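Local coordinates for protein TetR family transcriptional regulator (PDB 3NRG) that probably regulates transcription by binding DNA as a TetR-family factor with a predicted N-terminal helix-turn-helix, at residues Thr169-His174 with Arg201-Val206. Residues are numbered along the deposited sequence; the frame is centred on the assembly and turned at random.
Sequences TELGNH and RVIEQV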
loop_
_atom_site.group_PDB
_atom_site.type_symbol
_atom_site.label_atom_id
_atom_site.label_comp_id
_atom_site.label_asym_id
_atom_site.label_seq_id
_atom_site.Cartn_x
_atom_site.Cartn_y
_atom_site.Cartn_z
ATOM N N THR A 169 1.047 6.859 -5.725
ATOM C CA THR A 169 -0.014 6.604 -4.758
ATOM C C THR A 169 -1.348 6.264 -5.440
ATOM O O THR A 169 -2.095 5.424 -4.931
ATOM C CB THR A 169 -0.144 7.818 -3.813
ATOM O OG1 THR A 169 1.074 7.963 -3.087
ATOM C CG2 THR A 169 -1.303 7.694 -2.845
ATOM N N GLU A 170 -1.649 6.918 -6.582
ATOM C CA GLU A 170 -2.958 6.804 -7.215
ATOM C C GLU A 170 -3.045 5.921 -8.464
ATOM O O GLU A 170 -4.162 5.584 -8.872
ATOM C CB GLU A 170 -3.532 8.200 -7.507
ATOM C CG GLU A 170 -3.678 9.084 -6.278
ATOM C CD GLU A 170 -4.775 8.701 -5.300
ATOM O OE1 GLU A 170 -5.655 7.886 -5.662
ATOM O OE2 GLU A 170 -4.775 9.254 -4.178
ATOM N N LEU A 171 -1.899 5.575 -9.104
ATOM C CA LEU A 171 -1.946 4.803 -10.354
ATOM C C LEU A 171 -2.697 3.469 -10.265
ATOM O O LEU A 171 -3.550 3.206 -11.102
ATOM C CB LEU A 171 -0.562 4.634 -11.005
ATOM C CG LEU A 171 -0.574 4.052 -12.448
ATOM C CD1 LEU A 171 -1.496 4.873 -13.381
ATOM C CD2 LEU A 171 0.824 3.961 -13.017
ATOM N N GLY A 172 -2.398 2.671 -9.239
ATOM C CA GLY A 172 -3.030 1.371 -9.024
ATOM C C GLY A 172 -4.541 1.430 -9.014
ATOM O O GLY A 172 -5.199 0.664 -9.722
ATOM N N ASN A 173 -5.102 2.385 -8.252
ATOM C CA ASN A 173 -6.549 2.591 -8.169
ATOM C C ASN A 173 -7.132 2.972 -9.521
ATOM O O ASN A 173 -8.222 2.511 -9.873
ATOM C CB ASN A 173 -6.886 3.660 -7.120
ATOM C CG ASN A 173 -6.480 3.290 -5.710
ATOM O OD1 ASN A 173 -6.594 2.130 -5.278
ATOM N ND2 ASN A 173 -6.043 4.282 -4.944
ATOM N N HIS A 174 -6.396 3.791 -10.297
ATOM C CA HIS A 174 -6.841 4.216 -11.621
ATOM C C HIS A 174 -6.846 3.059 -12.621
ATOM O O HIS A 174 -7.779 2.948 -13.421
ATOM C CB HIS A 174 -5.993 5.382 -12.139
ATOM C CG HIS A 174 -6.507 5.951 -13.422
ATOM N ND1 HIS A 174 -7.737 6.591 -13.487
ATOM C CD2 HIS A 174 -5.961 5.926 -14.657
ATOM C CE1 HIS A 174 -7.889 6.946 -14.749
ATOM N NE2 HIS A 174 -6.842 6.580 -15.489
ATOM N N ARG A 201 1.429 -0.803 -20.572
ATOM C CA ARG A 201 1.605 0.307 -21.510
ATOM C C ARG A 201 1.251 1.634 -20.861
ATOM O O ARG A 201 1.841 2.655 -21.209
ATOM C CB ARG A 201 0.843 0.080 -22.833
ATOM C CG ARG A 201 -0.649 -0.168 -22.679
ATOM C CD ARG A 201 -1.229 -0.915 -23.872
ATOM N NE ARG A 201 -0.641 -2.252 -24.020
ATOM C CZ ARG A 201 -1.134 -3.199 -24.812
ATOM N NH1 ARG A 201 -2.243 -2.980 -25.509
ATOM N NH2 ARG A 201 -0.539 -4.381 -24.892
ATOM N N VAL A 202 0.353 1.604 -19.843
ATOM C CA VAL A 202 -0.006 2.785 -19.056
ATOM C C VAL A 202 1.173 3.134 -18.125
ATOM O O VAL A 202 1.604 4.290 -18.086
ATOM C CB VAL A 202 -1.331 2.576 -18.270
ATOM C CG1 VAL A 202 -1.619 3.758 -17.348
ATOM C CG2 VAL A 202 -2.500 2.336 -19.221
ATOM N N ILE A 203 1.735 2.113 -17.435
ATOM C CA ILE A 203 2.900 2.283 -16.563
ATOM C C ILE A 203 4.076 2.877 -17.351
ATOM O O ILE A 203 4.696 3.834 -16.882
ATOM C CB ILE A 203 3.263 0.949 -15.848
ATOM C CG1 ILE A 203 2.149 0.553 -14.842
ATOM C CG2 ILE A 203 4.633 1.038 -15.145
ATOM C CD1 ILE A 203 2.117 -0.930 -14.481
ATOM N N GLU A 204 4.321 2.368 -18.590
ATOM C CA GLU A 204 5.379 2.882 -19.471
ATOM C C GLU A 204 5.077 4.322 -19.919
ATOM O O GLU A 204 5.968 5.170 -19.886
ATOM C CB GLU A 204 5.574 1.966 -20.689
ATOM C CG GLU A 204 6.187 0.614 -20.352
ATOM C CD GLU A 204 6.324 -0.352 -21.518
ATOM O OE1 GLU A 204 5.867 -0.017 -22.637
ATOM O OE2 GLU A 204 6.881 -1.455 -21.307
ATOM N N GLN A 205 3.801 4.604 -20.289
ATOM C CA GLN A 205 3.340 5.948 -20.670
ATOM C C GLN A 205 3.574 6.953 -19.531
ATOM O O GLN A 205 4.071 8.049 -19.780
ATOM C CB GLN A 205 1.853 5.916 -21.048
ATOM C CG GLN A 205 1.596 5.653 -22.527
ATOM C CD GLN A 205 1.492 6.929 -23.346
ATOM O OE1 GLN A 205 1.531 8.051 -22.826
ATOM N NE2 GLN A 205 1.290 6.779 -24.638
ATOM N N VAL A 206 3.246 6.554 -18.275
ATOM C CA VAL A 206 3.432 7.390 -17.079
ATOM C C VAL A 206 4.908 7.752 -16.885
ATOM O O VAL A 206 5.230 8.925 -16.687
ATOM C CB VAL A 206 2.825 6.721 -15.813
ATOM C CG1 VAL A 206 3.382 7.341 -14.537
ATOM C CG2 VAL A 206 1.308 6.795 -15.830
#
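Leu-171 projects from helix 157-179 toward helix 196-214 and divides its two methyls among Val-202, Ile-203 and Val-206. Its CG stands anti to the backbone N (chi1 -170°), which carries the isobutyl fork out toward helix 196-214. At the fork, Leu-171 CD1 meets Val-202 CG1 at 4.1 Å, whereas Leu-171 CD2 lies 4.1 Å from Ile-203 CG1. Val-206 serves both branches: its CG2 is 4.0 Å from Leu-171 CD2 and 4.2 Å from Leu-171 CD1. The leucine and Val-206 side chains run past one another in opposite senses, while Val-202 and Ile-203 are approached at a slant. Ile-203 leaves its helix to one side of the contact and offers CG1, which its chi1 of -67° sets beside the backbone N.

The segments are close to antiparallel, at 151°, with axes 11.7 Å apart, and the nearest alpha carbons, Leu-171 CA and Ile-203 CA, are 8.3 Å apart. That spacing is bridged by side chains alone. The antiparallel run continues beyond the segments: Val-206 touches Val-167, and Val-202 touches Leu-175 and Phe-179. Helix 87-104 covers another flank, where Ile-99 packs on both Leu-171 and Ile-203. Cutting Leu-171 back to an alanine would remove CG and both methyls, which would probably leave Val-202, Ile-203 and Val-206 without their shared partner and open a gap between the helices.

Both helices belong to the C-terminal region, whose last two long helices commonly form the dimer interface in TetR-family regulators, although this assembly contains one chain. With 145 Å² buried and hydrogen bonds absent between the segments, the contact is apolar, carried by one leucine against three branched side chains, and its cohesion is probably van der Waals and hydrophobic.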